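Local coordinates for protein papain inhibitor (Streptomyces mobaraensis, PDB 5NTB) that inhibits the cysteine proteases papain and bromelain and bovine trypsin, and serves as a glutamine and lysine donor substrate for transglutaminase, at residues 40-43 and 49-52; 85-90 and 94-99. All coordinates share one frame; numbering follows the deposited sequence.

How the interactions relate
The two contacts lie on opposite sides of the centre of this single-chain, mostly beta protein, a member of the double-psi beta-barrel family. Their centres are about 24 Å apart and their nearest atoms about 12 Å, so they do not touch. Interaction 1 comes first along the chain and lies wholly within the long loop between strands 35-38 and 57-62, which it folds back on itself. Interaction 2 follows, setting the short helix 87-90, right after strand 82-86, against the loop before strand 101-102. Strands 35-38 and 82-86 pair antiparallel in the same mixed sheet; both contacts therefore lie in connections that follow paired strands of one sheet.

Interaction 1 of 2, residues 40-43 and 49-52; sequences AWWT and NDPL
Trp-41 reaches Leu-52 through the near end of its side chain, CB lying 4.0 Å from Leu-52 CD1, while its indole leads off to bond through NE1 to the carbonyl of Arg-80 and to meet Phe-108 edge-to-face. Its carbonyl oxygen receives a hydrogen bond from a water. That water also donates to Asp-50 OD1 and accepts from Thr-43 OG1, so one molecule ties together three residues of the loop. Trp-42 offers a ring face: Leu-52 CD1 sits over the five-membered ring, 3.5 Å from its centroid and only 6° off the normal, a CH-pi contact. At the benzene end of the indole, Trp-42 CE3 approaches Asp-50 CB at 3.5 Å, with the carboxylate tilted from the ring plane. The indole NE1 is meanwhile bonded to Ile-37 O, which ties the ring to strand 35-38. Both segments belong to the loop that joins this strand to 57-62 in the double-psi beta-barrel framework, and Asp-50 begins an Asx turn there, its OD1 accepting from Leu-52 N at 2.9 Å through the anti lone pair. The other carboxylate oxygen, OD2, crosses to the first segment and closes the loop. With CG anti to the backbone N (chi1 -159°), the carboxylate is carried to Thr-43, and Thr-43 N donates to the syn lone pair of Asp-50 OD2 at 2.7 Å in a nearly straight bond of 167°. OD2 also accepts from Thr-44 N, while Thr-43 OG1 rests 3.9 Å from Pro-51 CD.

Interaction 2 of 2, residues 85-90 and 94-99; sequences LSQAAF and APLDRG
Phe-90 meets the second segment first through its backbone, where its carbonyl oxygen accepts from Ala-94 N at 3.0 Å, with an N-H...O angle of 145°. From CB, the side chain leaves with CG anti to the backbone N (chi1 -175°), which carries the ring out from the helix toward the loop. Phe-90 CD1 lies 3.7 Å from Leu-96 CD2. Farther out, Phe-90 CE1 packs against Ala-94 CB at 3.8 Å; Pro-95 O lies at the ring edge, near its plane, 3.5 Å from the same Phe-90 CE1. Phe-90 CZ, the tip, comes 4.0 Å from Gly-99 O. Tyr-14 of strand 8-18 meets this ring edge-to-face, and Met-12 and Val-101 also touch it, so the phenylalanine links helix and loop to the sheet of the double-psi beta-barrel fold. Ser-86, just ahead of the helix, is its N-cap, and its OG accepts from Ala-89 N. One turn back from Phe-90, Gln-87 extends its chain across that of Leu-96 at about a right angle, and its CG lies 3.8 Å from both Leu-96 CD1 and Leu-96 CD2. Leu-96 CD2, shared with the phenylalanine ring, also lies 3.8 Å from Gln-87 O.

Interaction 1 of 2, residues 40-43 and 49-52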
ATOM      1  N   ALA A  40     -10.318   4.384   3.927  1.00 15.11           N
ATOM      2  CA  ALA A  40     -11.664   4.155   3.406  1.00 17.15           C
ATOM      3  C   ALA A  40     -11.921   2.700   3.028  1.00 14.56           C
ATOM      4  O   ALA A  40     -13.086   2.307   2.879  1.00 17.17           O
ATOM      5  CB  ALA A  40     -11.920   5.059   2.203  1.00 18.32           C
ATOM      6  N   TRP A  41     -10.877   1.879   2.912  1.00 13.87           N
ATOM      7  CA  TRP A  41     -11.040   0.476   2.574  1.00 13.21           C
ATOM      8  C   TRP A  41     -11.137  -0.427   3.791  1.00 14.68           C
ATOM      9  O   TRP A  41     -11.453  -1.609   3.633  1.00 14.98           O
ATOM     10  CB  TRP A  41      -9.874   0.008   1.705  1.00 14.50           C
ATOM     11  CG  TRP A  41      -9.782   0.768   0.424  1.00 13.16           C
ATOM     12  CD1 TRP A  41      -8.931   1.797   0.127  1.00 16.33           C
ATOM     13  CD2 TRP A  41     -10.591   0.561  -0.739  1.00 12.12           C
ATOM     14  NE1 TRP A  41      -9.171   2.248  -1.156  1.00 13.03           N
ATOM     15  CE2 TRP A  41     -10.188   1.507  -1.703  1.00 12.44           C
ATOM     16  CE3 TRP A  41     -11.631  -0.321  -1.052  1.00 14.67           C
ATOM     17  CZ2 TRP A  41     -10.782   1.580  -2.970  1.00 13.29           C
ATOM     18  CZ3 TRP A  41     -12.208  -0.250  -2.308  1.00 15.34           C
ATOM     19  CH2 TRP A  41     -11.783   0.691  -3.248  1.00 18.23           C
ATOM     20  N   TRP A  42     -10.865   0.096   4.986  1.00 14.06           N
ATOM     21  CA  TRP A  42     -10.872  -0.710   6.196  1.00 14.01           C
ATOM     22  C   TRP A  42     -12.293  -0.807   6.740  1.00 18.49           C
ATOM     23  O   TRP A  42     -13.057   0.163   6.691  1.00 20.77           O
ATOM     24  CB  TRP A  42      -9.910  -0.114   7.229  1.00 13.70           C
ATOM     25  CG  TRP A  42      -8.480  -0.207   6.734  1.00 13.46           C
ATOM     26  CD1 TRP A  42      -7.922   0.502   5.695  1.00 14.10           C
ATOM     27  CD2 TRP A  42      -7.451  -1.096   7.206  1.00 14.15           C
ATOM     28  NE1 TRP A  42      -6.605   0.121   5.509  1.00 14.16           N
ATOM     29  CE2 TRP A  42      -6.298  -0.859   6.421  1.00 14.73           C
ATOM     30  CE3 TRP A  42      -7.388  -2.064   8.222  1.00 13.62           C
ATOM     31  CZ2 TRP A  42      -5.110  -1.552   6.613  1.00 15.40           C
ATOM     32  CZ3 TRP A  42      -6.201  -2.748   8.414  1.00 15.04           C
ATOM     33  CH2 TRP A  42      -5.075  -2.492   7.604  1.00 16.12           C
ATOM     34  N   THR A  43     -12.649  -1.999   7.237  1.00 15.24           N
ATOM     35  CA  THR A  43     -14.043  -2.282   7.588  1.00 18.04           C
ATOM     36  C   THR A  43     -14.229  -2.768   9.014  1.00 20.89           C
ATOM     37  O   THR A  43     -15.243  -2.435   9.635  1.00 23.14           O
ATOM     38  CB  THR A  43     -14.653  -3.328   6.633  1.00 19.38           C
ATOM     39  OG1 THR A  43     -13.789  -4.473   6.527  1.00 20.69           O
ATOM     40  CG2 THR A  43     -14.871  -2.727   5.258  1.00 19.56           C
ATOM     41  N   ASN A  49      -7.968  -7.370  12.678  1.00 12.86           N
ATOM     42  CA  ASN A  49      -8.904  -8.365  12.184  1.00 13.06           C
ATOM     43  C   ASN A  49      -9.464  -8.009  10.812  1.00 15.08           C
ATOM     44  O   ASN A  49     -10.411  -8.656  10.344  1.00 16.32           O
ATOM     45  CB  ASN A  49     -10.042  -8.526  13.193  1.00 13.93           C
ATOM     46  CG  ASN A  49     -10.823  -9.807  12.993  1.00 15.64           C
ATOM     47  OD1 ASN A  49     -10.249 -10.858  12.677  1.00 15.22           O
ATOM     48  ND2 ASN A  49     -12.144  -9.730  13.186  1.00 15.26           N
ATOM     49  N   ASP A  50      -8.896  -7.011  10.148  1.00 14.05           N
ATOM     50  CA  ASP A  50      -9.466  -6.609   8.871  1.00 14.09           C
ATOM     51  C   ASP A  50      -9.134  -7.636   7.791  1.00 13.88           C
ATOM     52  O   ASP A  50      -8.024  -8.166   7.755  1.00 15.04           O
ATOM     53  CB  ASP A  50      -8.933  -5.243   8.459  1.00 13.25           C
ATOM     54  CG  ASP A  50      -9.826  -4.560   7.447  1.00 13.66           C
ATOM     55  OD1 ASP A  50      -9.758  -4.933   6.256  1.00 15.13           O
ATOM     56  OD2 ASP A  50     -10.600  -3.670   7.860  1.00 16.61           O
ATOM     57  N   PRO A  51     -10.069  -7.924   6.884  1.00 14.35           N
ATOM     58  CA  PRO A  51      -9.738  -8.825   5.771  1.00 15.38           C
ATOM     59  C   PRO A  51      -8.584  -8.327   4.919  1.00 14.99           C
ATOM     60  O   PRO A  51      -7.910  -9.148   4.285  1.00 16.73           O
ATOM     61  CB  PRO A  51     -11.048  -8.903   4.971  1.00 18.15           C
ATOM     62  CG  PRO A  51     -11.920  -7.803   5.520  1.00 24.78           C
ATOM     63  CD  PRO A  51     -11.502  -7.604   6.937  1.00 16.22           C
ATOM     64  N   LEU A  52      -8.298  -7.019   4.925  1.00 13.15           N
ATOM     65  CA  LEU A  52      -7.123  -6.509   4.223  1.00 12.83           C
ATOM     66  C   LEU A  52      -5.832  -7.130   4.718  1.00 17.71           C
ATOM     67  O   LEU A  52      -4.836  -7.111   3.995  1.00 16.52           O
ATOM     68  CB  LEU A  52      -7.039  -4.992   4.383  1.00 14.85           C
ATOM     69  CG  LEU A  52      -8.006  -4.193   3.506  1.00 14.68           C
ATOM     70  CD1 LEU A  52      -8.055  -2.750   3.986  1.00 15.08           C
ATOM     71  CD2 LEU A  52      -7.581  -4.247   2.034  1.00 14.87           C
TER
HETATM   72  O   HOH W   1     -11.694  -4.175   4.734  1.00 16.63           O

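Interaction 2 of 2, residues 85-90 and 94-99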
ATOM      1  N   LEU A  85       3.280   3.429  -0.105  1.00 10.92           N
ATOM      2  CA  LEU A  85       4.163   2.280  -0.186  1.00 11.28           C
ATOM      3  C   LEU A  85       5.271   2.400   0.839  1.00 11.52           C
ATOM      4  O   LEU A  85       5.646   3.495   1.250  1.00 11.88           O
ATOM      5  CB  LEU A  85       4.782   2.175  -1.580  1.00 14.36           C
ATOM      6  CG  LEU A  85       3.868   1.690  -2.692  1.00 12.74           C
ATOM      7  CD1 LEU A  85       4.601   1.873  -4.013  1.00 17.06           C
ATOM      8  CD2 LEU A  85       3.512   0.232  -2.510  1.00 15.23           C
ATOM      9  N   SER A  86       5.822   1.265   1.239  1.00 10.68           N
ATOM     10  CA  SER A  86       7.095   1.349   1.933  1.00 12.49           C
ATOM     11  C   SER A  86       8.121   2.054   1.048  1.00 12.72           C
ATOM     12  O   SER A  86       8.057   2.004  -0.183  1.00 11.98           O
ATOM     13  CB  SER A  86       7.569  -0.045   2.331  1.00 12.94           C
ATOM     14  OG  SER A  86       7.867  -0.831   1.190  1.00 13.33           O
ATOM     15  N   GLN A  87       9.060   2.739   1.697  1.00 13.07           N
ATOM     16  CA  GLN A  87      10.195   3.317   0.988  1.00 14.15           C
ATOM     17  C   GLN A  87      10.864   2.282   0.094  1.00 12.90           C
ATOM     18  O   GLN A  87      11.199   2.564  -1.069  1.00 14.78           O
ATOM     19  CB  GLN A  87      11.189   3.870   2.011  1.00 14.85           C
ATOM     20  CG  GLN A  87      12.343   4.632   1.405  1.00 15.42           C
ATOM     21  CD  GLN A  87      13.372   5.007   2.446  1.00 21.08           C
ATOM     22  OE1 GLN A  87      13.702   6.174   2.586  1.00 41.25           O
ATOM     23  NE2 GLN A  87      13.858   4.030   3.196  1.00 26.85           N
ATOM     24  N   ALA A  88      11.029   1.064   0.611  1.00 14.74           N
ATOM     25  CA  ALA A  88      11.695   0.013  -0.145  1.00 15.26           C
ATOM     26  C   ALA A  88      10.928  -0.345  -1.413  1.00 17.85           C
ATOM     27  O   ALA A  88      11.532  -0.546  -2.475  1.00 17.31           O
ATOM     28  CB  ALA A  88      11.886  -1.215   0.748  1.00 17.07           C
ATOM     29  N   ALA A  89       9.597  -0.430  -1.330  1.00 13.95           N
ATOM     30  CA  ALA A  89       8.825  -0.756  -2.524  1.00 12.34           C
ATOM     31  C   ALA A  89       8.781   0.414  -3.499  1.00 15.30           C
ATOM     32  O   ALA A  89       8.898   0.221  -4.716  1.00 14.54           O
ATOM     33  CB  ALA A  89       7.405  -1.166  -2.136  1.00 13.63           C
ATOM     34  N   PHE A  90       8.583   1.627  -2.986  1.00 12.89           N
ATOM     35  CA  PHE A  90       8.483   2.806  -3.848  1.00 13.15           C
ATOM     36  C   PHE A  90       9.713   2.947  -4.734  1.00 13.84           C
ATOM     37  O   PHE A  90       9.598   3.221  -5.936  1.00 14.56           O
ATOM     38  CB  PHE A  90       8.294   4.035  -2.964  1.00 12.28           C
ATOM     39  CG  PHE A  90       8.047   5.318  -3.701  1.00 13.10           C
ATOM     40  CD1 PHE A  90       9.082   5.981  -4.343  1.00 16.05           C
ATOM     41  CD2 PHE A  90       6.785   5.906  -3.675  1.00 13.15           C
ATOM     42  CE1 PHE A  90       8.862   7.189  -4.989  1.00 15.81           C
ATOM     43  CE2 PHE A  90       6.563   7.123  -4.315  1.00 15.62           C
ATOM     44  CZ  PHE A  90       7.608   7.760  -4.967  1.00 15.22           C
ATOM     45  N   ALA A  94      10.086   4.207  -8.697  1.00 19.49           N
ATOM     46  CA  ALA A  94      10.336   5.617  -8.952  1.00 16.59           C
ATOM     47  C   ALA A  94      11.433   6.107  -8.021  1.00 21.48           C
ATOM     48  O   ALA A  94      11.633   5.533  -6.946  1.00 17.47           O
ATOM     49  CB  ALA A  94       9.063   6.448  -8.747  1.00 19.62           C
ATOM     50  N   PRO A  95      12.143   7.173  -8.395  0.52 21.71           N
ATOM     51  CA  PRO A  95      13.187   7.702  -7.513  0.52 22.64           C
ATOM     52  C   PRO A  95      12.595   8.257  -6.227  0.52 19.01           C
ATOM     53  O   PRO A  95      11.575   8.950  -6.237  0.52 20.94           O
ATOM     54  CB  PRO A  95      13.837   8.809  -8.351  0.52 24.66           C
ATOM     55  CG  PRO A  95      12.779   9.210  -9.324  0.52 24.88           C
ATOM     56  CD  PRO A  95      12.053   7.938  -9.654  0.52 23.92           C
ATOM     57  N   LEU A  96      13.262   7.957  -5.111  1.00 21.25           N
ATOM     58  CA  LEU A  96      12.775   8.440  -3.823  1.00 21.81           C
ATOM     59  C   LEU A  96      12.746   9.957  -3.761  1.00 23.65           C
ATOM     60  O   LEU A  96      11.908  10.531  -3.058  1.00 27.42           O
ATOM     61  CB  LEU A  96      13.634   7.890  -2.687  1.00 20.06           C
ATOM     62  CG  LEU A  96      13.448   6.386  -2.479  1.00 22.38           C
ATOM     63  CD1 LEU A  96      14.446   5.838  -1.481  1.00 24.90           C
ATOM     64  CD2 LEU A  96      12.013   6.093  -2.047  1.00 19.31           C
ATOM     65  N   ASP A  97      13.635  10.631  -4.485  1.00 22.76           N
ATOM     66  CA  ASP A  97      13.658  12.079  -4.365  1.00 18.00           C
ATOM     67  C   ASP A  97      12.525  12.752  -5.126  1.00 24.30           C
ATOM     68  O   ASP A  97      12.393  13.977  -5.046  1.00 34.72           O
ATOM     69  CB  ASP A  97      15.021  12.636  -4.802  1.00 22.36           C
ATOM     70  CG  ASP A  97      15.334  12.391  -6.269  1.00 38.30           C
ATOM     71  OD1 ASP A  97      14.556  11.705  -6.956  1.00 31.77           O
ATOM     72  OD2 ASP A  97      16.378  12.901  -6.734  1.00 35.35           O
ATOM     73  N   ARG A  98      11.697  11.980  -5.838  1.00 23.30           N
ATOM     74  CA  ARG A  98      10.488  12.531  -6.445  1.00 31.68           C
ATOM     75  C   ARG A  98       9.410  12.807  -5.403  1.00 25.78           C
ATOM     76  O   ARG A  98       8.654  13.777  -5.540  1.00 34.42           O
ATOM     77  CB  ARG A  98       9.957  11.577  -7.517  1.00 32.75           C
ATOM     78  N   GLY A  99       9.318  11.966  -4.372  1.00 25.39           N
ATOM     79  CA  GLY A  99       8.438  12.194  -3.241  1.00 28.60           C
ATOM     80  C   GLY A  99       7.017  11.683  -3.400  1.00 28.83           C
ATOM     81  O   GLY A  99       6.544  10.862  -2.605  1.00 30.42           O
TER